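Local structure of TRAP-type transporter, periplasmic component (Cupriavidus necator, 4P8B) at residues Glu32-Trp45 with Gly89-Trp101. The protein probably serves as the periplasmic solute-binding component of a TRAP-type transporter, and binds (S)-2-acetolactate. Numbering follows the deposited sequence.
Sequences EYKMSLVLGPAFPW and GVIDMAVGSTINW. With X2X ((2S)-2-hydroxy-2-methyl-3-oxobutanoic acid), chain D.
Ile-91 packs CG2 and CD1 against CB of Ser-36, whose hydroxyl is hydrogen-bonded to Glu-82. At Asp-92 the carboxylate turns back on the neighbouring strand: with CG beside its own backbone N (chi1 -64°), OD2 accepts from Lys-34 N at 2.8 Å on its anti side, a nearly straight bond. The same oxygen lies near CB and CD2 of Tyr-33, the ring and carboxylate planes standing 71° apart.

From Met-93 on, strand 93-97, the middle one of the five-stranded sheet of this solute-binding fold, pairs in parallel with strand 33-36. Lys-34 O accepts from Met-93 N, Met-93 O accepts from Ser-36 N (2.9 Å), and Ser-36 O accepts from Val-95 N almost head-on. Both methionines are selenomethionine; their chains cross on one face, CB of Met-35 lying 3.8 Å from CG of Met-93, where Trp-52 of helix 44-59 also packs. On the other face CB of Ala-94 lies beside Ser-36.

Val-95 meets Leu-37 CD2 through CB, 3.6 Å away, and Trp-45 CD1 through CG1. Val-95 O accepts from NE1 of Trp-45 at 2.9 Å, the donor standing above the carbonyl plane, and also from a water that reaches, weakly, Val-38 N.

Ser-97 sets CB against CH2 of that indole (3.5 Å), while its hydroxyl accepts from Ile-99 N as an N-cap and bonds to Asp-242. Asn-100 ND2, passing Val-38 CG2, donates to the ketone OAC of the acetolactate; the ND2 to OAC distance is 3.0 Å and the bond nearly straight (169°). Asn-100 OD1 accepts from Gln-79, fixing the amide's orientation so that N-H faces the ligand. Trp-45 CH2 and Val-38 CG1 pack beside OAC, and Gln-79, Arg-155, Arg-176 and Asn-216 bind the ligand too, consistent with these two segments reading its ketone end.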
# COMPACT_ATOMS: atom_id res chain seq x y z
N GLU A 32 15.01 14.79 -18.28
CA GLU A 32 14.78 13.62 -17.43
C GLU A 32 13.66 13.96 -16.49
O GLU A 32 13.62 15.06 -15.94
CB GLU A 32 16.05 13.29 -16.66
CG GLU A 32 15.99 12.04 -15.80
CD GLU A 32 17.38 11.62 -15.35
OE1 GLU A 32 17.88 12.21 -14.37
OE2 GLU A 32 17.98 10.74 -16.00
N TYR A 33 12.73 13.02 -16.32
CA TYR A 33 11.65 13.18 -15.36
C TYR A 33 11.92 12.25 -14.20
O TYR A 33 12.53 11.21 -14.38
CB TYR A 33 10.30 12.86 -16.00
CG TYR A 33 9.89 13.90 -17.02
CD1 TYR A 33 10.30 13.82 -18.33
CD2 TYR A 33 9.12 14.99 -16.64
CE1 TYR A 33 9.95 14.79 -19.27
CE2 TYR A 33 8.77 15.97 -17.57
CZ TYR A 33 9.18 15.85 -18.87
OH TYR A 33 8.86 16.82 -19.81
N LYS A 34 11.49 12.66 -13.03
CA LYS A 34 11.80 11.92 -11.82
C LYS A 34 10.56 11.17 -11.31
O LYS A 34 9.54 11.79 -11.02
CB LYS A 34 12.30 12.90 -10.76
CG LYS A 34 13.41 13.80 -11.23
CD LYS A 34 13.89 14.65 -10.08
CE LYS A 34 15.00 15.58 -10.54
NZ LYS A 34 15.18 16.68 -9.57
N MSE A 35 10.67 9.85 -11.15
CA MSE A 35 9.59 9.03 -10.59
C MSE A 35 9.95 8.56 -9.19
O MSE A 35 10.96 7.87 -8.97
CB MSE A 35 9.32 7.81 -11.45
CG MSE A 35 8.10 7.04 -10.93
SE MSE A 35 7.90 5.26 -11.72
CE MSE A 35 7.77 5.76 -13.59
N SER A 36 9.13 8.92 -8.22
CA SER A 36 9.36 8.51 -6.85
C SER A 36 8.74 7.14 -6.57
O SER A 36 7.59 6.88 -6.98
CB SER A 36 8.78 9.55 -5.89
OG SER A 36 9.11 9.18 -4.56
N LEU A 37 9.47 6.28 -5.85
CA LEU A 37 8.99 4.96 -5.41
C LEU A 37 9.55 4.72 -4.02
O LEU A 37 10.75 4.90 -3.82
CB LEU A 37 9.57 3.86 -6.30
CG LEU A 37 9.21 3.93 -7.77
CD1 LEU A 37 10.08 2.96 -8.57
CD2 LEU A 37 7.74 3.66 -8.01
N VAL A 38 8.73 4.23 -3.09
CA VAL A 38 9.29 3.79 -1.81
C VAL A 38 10.11 2.53 -2.03
O VAL A 38 11.24 2.44 -1.55
CB VAL A 38 8.20 3.50 -0.77
CG1 VAL A 38 8.80 2.93 0.50
CG2 VAL A 38 7.45 4.75 -0.43
N LEU A 39 9.57 1.57 -2.78
CA LEU A 39 10.21 0.27 -3.02
C LEU A 39 10.75 0.18 -4.44
O LEU A 39 10.08 0.58 -5.40
CB LEU A 39 9.19 -0.84 -2.81
CG LEU A 39 8.59 -0.93 -1.40
CD1 LEU A 39 7.65 -2.14 -1.30
CD2 LEU A 39 9.69 -1.01 -0.35
N GLY A 40 11.96 -0.33 -4.56
CA GLY A 40 12.61 -0.50 -5.83
C GLY A 40 12.22 -1.79 -6.52
O GLY A 40 11.34 -2.51 -6.07
N PRO A 41 12.87 -2.08 -7.64
CA PRO A 41 12.52 -3.19 -8.53
C PRO A 41 12.67 -4.61 -7.94
O PRO A 41 12.30 -5.56 -8.62
CB PRO A 41 13.49 -3.02 -9.70
CG PRO A 41 13.91 -1.59 -9.65
CD PRO A 41 13.90 -1.20 -8.22
N ALA A 42 13.21 -4.77 -6.75
CA ALA A 42 13.17 -6.08 -6.10
C ALA A 42 11.73 -6.44 -5.72
O ALA A 42 11.43 -7.61 -5.45
CB ALA A 42 14.04 -6.07 -4.86
N PHE A 43 10.85 -5.42 -5.63
CA PHE A 43 9.47 -5.60 -5.16
C PHE A 43 8.50 -5.41 -6.29
O PHE A 43 8.78 -4.67 -7.21
CB PHE A 43 9.19 -4.53 -4.10
CG PHE A 43 10.07 -4.61 -2.90
CD1 PHE A 43 11.33 -4.00 -2.88
CD2 PHE A 43 9.66 -5.33 -1.80
CE1 PHE A 43 12.14 -4.10 -1.76
CE2 PHE A 43 10.47 -5.42 -0.70
CZ PHE A 43 11.71 -4.82 -0.67
N PRO A 44 7.31 -6.03 -6.22
CA PRO A 44 6.33 -5.79 -7.28
C PRO A 44 6.04 -4.31 -7.52
O PRO A 44 5.99 -3.87 -8.66
CB PRO A 44 5.09 -6.53 -6.76
CG PRO A 44 5.69 -7.68 -5.98
CD PRO A 44 6.86 -7.08 -5.29
N TRP A 45 5.94 -3.54 -6.44
CA TRP A 45 5.68 -2.09 -6.53
C TRP A 45 6.71 -1.42 -7.45
O TRP A 45 6.35 -0.73 -8.42
CB TRP A 45 5.73 -1.53 -5.13
CG TRP A 45 5.61 -0.07 -4.90
CD1 TRP A 45 5.77 0.96 -5.79
CD2 TRP A 45 5.30 0.52 -3.65
NE1 TRP A 45 5.60 2.16 -5.13
CE2 TRP A 45 5.30 1.91 -3.82
CE3 TRP A 45 5.02 -0.01 -2.38
CZ2 TRP A 45 5.04 2.79 -2.77
CZ3 TRP A 45 4.75 0.84 -1.36
CH2 TRP A 45 4.78 2.24 -1.55
N GLY A 89 5.76 19.61 -7.12
CA GLY A 89 6.59 19.43 -8.29
C GLY A 89 8.05 19.10 -8.03
O GLY A 89 8.87 19.04 -8.95
N VAL A 90 8.40 18.88 -6.76
CA VAL A 90 9.71 18.32 -6.45
C VAL A 90 9.81 16.93 -7.08
O VAL A 90 10.85 16.52 -7.58
CB VAL A 90 9.90 18.24 -4.93
CG1 VAL A 90 11.09 17.34 -4.56
CG2 VAL A 90 10.06 19.63 -4.35
N ILE A 91 8.70 16.20 -7.07
CA ILE A 91 8.59 14.91 -7.74
C ILE A 91 7.68 15.06 -8.95
O ILE A 91 6.59 15.63 -8.84
CB ILE A 91 7.98 13.85 -6.78
CG1 ILE A 91 8.92 13.62 -5.60
CG2 ILE A 91 7.73 12.54 -7.51
CD1 ILE A 91 8.28 12.85 -4.47
N ASP A 92 8.09 14.52 -10.09
CA ASP A 92 7.32 14.70 -11.33
C ASP A 92 6.20 13.69 -11.44
O ASP A 92 5.11 14.00 -11.94
CB ASP A 92 8.24 14.54 -12.55
CG ASP A 92 9.34 15.60 -12.63
OD1 ASP A 92 9.11 16.77 -12.25
OD2 ASP A 92 10.43 15.23 -13.08
N MSE A 93 6.47 12.47 -10.99
CA MSE A 93 5.50 11.38 -11.09
C MSE A 93 5.83 10.34 -10.03
O MSE A 93 6.91 10.36 -9.45
CB MSE A 93 5.47 10.75 -12.49
CG MSE A 93 6.75 10.11 -13.01
SE MSE A 93 6.97 10.33 -15.00
CE MSE A 93 5.51 9.20 -15.54
N ALA A 94 4.91 9.43 -9.75
CA ALA A 94 5.15 8.45 -8.71
C ALA A 94 4.23 7.26 -8.84
O ALA A 94 3.16 7.36 -9.46
CB ALA A 94 4.96 9.09 -7.35
N VAL A 95 4.65 6.14 -8.28
CA VAL A 95 3.73 5.07 -7.93
C VAL A 95 3.73 5.05 -6.41
O VAL A 95 4.76 4.81 -5.80
CB VAL A 95 4.15 3.70 -8.50
CG1 VAL A 95 3.12 2.66 -8.14
CG2 VAL A 95 4.34 3.78 -10.02
N GLY A 96 2.61 5.40 -5.80
CA GLY A 96 2.53 5.53 -4.36
C GLY A 96 1.53 4.61 -3.71
O GLY A 96 0.57 4.17 -4.33
N SER A 97 1.77 4.32 -2.45
CA SER A 97 0.79 3.63 -1.62
C SER A 97 -0.20 4.61 -1.04
O SER A 97 0.16 5.69 -0.56
CB SER A 97 1.47 2.90 -0.47
OG SER A 97 0.48 2.47 0.47
N THR A 98 -1.46 4.21 -1.02
CA THR A 98 -2.50 5.01 -0.40
C THR A 98 -2.20 5.33 1.07
O THR A 98 -2.65 6.38 1.56
CB THR A 98 -3.88 4.35 -0.55
OG1 THR A 98 -3.85 3.05 0.04
CG2 THR A 98 -4.27 4.23 -2.02
N ILE A 99 -1.47 4.46 1.76
CA ILE A 99 -1.15 4.71 3.14
C ILE A 99 -0.30 5.98 3.28
O ILE A 99 -0.52 6.82 4.15
CB ILE A 99 -0.41 3.51 3.76
CG1 ILE A 99 -1.38 2.34 3.90
CG2 ILE A 99 0.15 3.90 5.13
CD1 ILE A 99 -0.69 1.05 4.33
N ASN A 100 0.68 6.13 2.40
CA ASN A 100 1.66 7.19 2.54
C ASN A 100 1.10 8.56 2.24
O ASN A 100 1.60 9.56 2.75
CB ASN A 100 2.85 6.92 1.65
CG ASN A 100 3.63 5.70 2.09
OD1 ASN A 100 3.61 5.32 3.27
ND2 ASN A 100 4.23 5.02 1.14
N TRP A 101 0.04 8.60 1.44
CA TRP A 101 -0.59 9.86 1.05
C TRP A 101 -1.82 10.20 1.90
O TRP A 101 -2.41 11.27 1.78
CB TRP A 101 -1.00 9.83 -0.42
CG TRP A 101 0.11 9.61 -1.41
CD1 TRP A 101 1.48 9.67 -1.19
CD2 TRP A 101 -0.07 9.28 -2.78
NE1 TRP A 101 2.14 9.39 -2.37
CE2 TRP A 101 1.22 9.17 -3.36
CE3 TRP A 101 -1.19 9.10 -3.59
CZ2 TRP A 101 1.39 8.84 -4.69
CZ3 TRP A 101 -1.01 8.79 -4.91
CH2 TRP A 101 0.28 8.66 -5.46
OAD X2X D . 6.37 1.40 4.59
CAH X2X D . 5.80 0.32 4.22
OAE X2X D . 5.51 -0.59 5.05
CAI X2X D . 5.44 0.11 2.79
CAB X2X D . 6.72 -0.05 2.00
OAF X2X D . 4.51 -0.93 2.64
CAG X2X D . 4.72 1.36 2.38
OAC X2X D . 5.32 2.25 1.77
CAA X2X D . 3.29 1.55 2.74
O HOH W 1 13.66 17.55 -7.91
O HOH W 2 6.23 5.80 -3.65